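Local coordinates for protein L-ribulose 3-epimerase (Mesorhizobium loti, PDB 3VYL) that epimerises ketoses at the C3 position, acts most efficiently on L-ribulose, probably giving L-xylulose, and carries a manganese ion in a TIM-barrel active site, at residues A81-G84 and V85-N89. Sequence-based numbering, arbitrary orientation.
Sequences AARG and VEILN
Arg-83 reaches forward along its own helix and lays its guanidinium against Ile-87, one turn on. CG1 of Ile-87 sits over the centre of one face of that group, 3.9 Å from CZ of Arg-83, and the two side chains run at about a right angle. At the guanidinium edge the neighbour is aliphatic too: NH1 of Arg-83 lies 3.5 Å from CG of Glu-86, close to the guanidinium plane. Two torsions account for this placement, since CG of Arg-83 is anti to the backbone N (chi1 -169°) and the chain then bends at chi2 (40°), which carries the end forward along the helix toward Ile-87. Although the guanidinium and carboxylate planes are nearly coplanar, NH1 of Arg-83 and OE2 of Glu-86 stand 5.4 Å apart, too far for a salt bridge; any attraction between the charges is probably modest. An alanine in place of Ile-87 removes everything beyond CB, CG1 and CD1 included, and would probably leave the guanidinium without its aliphatic cover on that face, freer to turn.

All of this belongs to helix 78-98, which links strands 60-66 and 102-104 in one beta-alpha-beta unit of the TIM barrel. Its buried side is marked by Gly-84 and Leu-88; Leu-88 packs on Leu-130 and Val-133 of helix 120-139.

Backbone bonding follows the i to i+4 alpha-helical pattern. Val-85 N donates to Ala-81 O (3.1 Å), Glu-86 N to Ala-82 O, and Ile-87 N to Arg-83 O (3.0 Å). The carbonyl of Gly-84 receives Leu-88 N at 2.8 Å, with an N-H...O angle of 168°, and a weak, strongly bent second bond from Ile-87 N. Among the side chains, CG2 of Val-85 rests 3.5 Å from Ala-81 O.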
loop_
_atom_site.group_PDB
_atom_site.type_symbol
_atom_site.label_atom_id
_atom_site.label_comp_id
_atom_site.label_asym_id
_atom_site.label_seq_id
_atom_site.Cartn_x
_atom_site.Cartn_y
_atom_site.Cartn_z
ATOM N N ALA A 81 2.437 23.584 -37.281
ATOM C CA ALA A 81 1.314 23.929 -36.402
ATOM C C ALA A 81 -0.039 23.908 -37.124
ATOM O O ALA A 81 -1.056 23.475 -36.555
ATOM C CB ALA A 81 1.552 25.282 -35.751
ATOM N N ALA A 82 -0.042 24.367 -38.373
ATOM C CA ALA A 82 -1.252 24.375 -39.179
ATOM C C ALA A 82 -1.662 22.955 -39.529
ATOM O O ALA A 82 -2.853 22.626 -39.530
ATOM C CB ALA A 82 -1.064 25.214 -40.435
ATOM N N ARG A 83 -0.681 22.106 -39.812
ATOM C CA ARG A 83 -0.967 20.693 -40.044
ATOM C C ARG A 83 -1.639 20.081 -38.797
ATOM O O ARG A 83 -2.604 19.328 -38.911
ATOM C CB ARG A 83 0.295 19.934 -40.479
ATOM C CG ARG A 83 0.068 18.518 -41.003
ATOM C CD ARG A 83 -1.172 18.429 -41.877
ATOM N NE ARG A 83 -1.554 17.048 -42.176
ATOM C CZ ARG A 83 -2.798 16.658 -42.448
ATOM N NH1 ARG A 83 -3.790 17.542 -42.440
ATOM N NH2 ARG A 83 -3.054 15.380 -42.718
ATOM N N GLY A 84 -1.163 20.453 -37.614
ATOM C CA GLY A 84 -1.809 20.059 -36.365
ATOM C C GLY A 84 -3.279 20.433 -36.311
ATOM O O GLY A 84 -4.155 19.562 -36.222
ATOM N N VAL A 85 -3.555 21.733 -36.379
ATOM C CA VAL A 85 -4.936 22.222 -36.367
ATOM C C VAL A 85 -5.809 21.450 -37.362
ATOM O O VAL A 85 -6.934 21.072 -37.034
ATOM C CB VAL A 85 -5.013 23.745 -36.617
ATOM C CG1 VAL A 85 -6.453 24.216 -36.673
ATOM C CG2 VAL A 85 -4.265 24.504 -35.534
ATOM N N GLU A 86 -5.292 21.189 -38.561
ATOM C CA GLU A 86 -6.086 20.463 -39.558
ATOM C C GLU A 86 -6.341 19.003 -39.175
ATOM O O GLU A 86 -7.403 18.455 -39.501
ATOM C CB GLU A 86 -5.484 20.588 -40.972
ATOM C CG GLU A 86 -6.331 19.982 -42.108
ATOM C CD GLU A 86 -7.746 20.564 -42.232
ATOM O OE1 GLU A 86 -7.998 21.716 -41.787
ATOM O OE2 GLU A 86 -8.618 19.863 -42.800
ATOM N N ILE A 87 -5.383 18.376 -38.489
ATOM C CA ILE A 87 -5.596 17.020 -37.966
ATOM C C ILE A 87 -6.651 17.056 -36.854
ATOM O O ILE A 87 -7.536 16.194 -36.797
ATOM C CB ILE A 87 -4.292 16.358 -37.465
ATOM C CG1 ILE A 87 -3.406 15.968 -38.656
ATOM C CG2 ILE A 87 -4.604 15.114 -36.629
ATOM C CD1 ILE A 87 -1.933 15.869 -38.329
ATOM N N LEU A 88 -6.555 18.069 -35.991
ATOM C CA LEU A 88 -7.528 18.286 -34.922
ATOM C C LEU A 88 -8.955 18.452 -35.453
ATOM O O LEU A 88 -9.877 17.747 -35.008
ATOM C CB LEU A 88 -7.115 19.493 -34.076
ATOM C CG LEU A 88 -6.415 19.300 -32.723
ATOM C CD1 LEU A 88 -5.665 17.983 -32.603
ATOM C CD2 LEU A 88 -5.489 20.474 -32.457
ATOM N N ASN A 89 -9.120 19.366 -36.417
ATOM C CA ASN A 89 -10.423 19.657 -37.027
ATOM C C ASN A 89 -11.056 18.424 -37.667
ATOM O O ASN A 89 -12.273 18.217 -37.579
ATOM C CB ASN A 89 -10.307 20.780 -38.059
ATOM C CG ASN A 89 -10.142 22.152 -37.428
ATOM O OD1 ASN A 89 -10.733 22.458 -36.390
ATOM N ND2 ASN A 89 -9.345 22.998 -38.068
#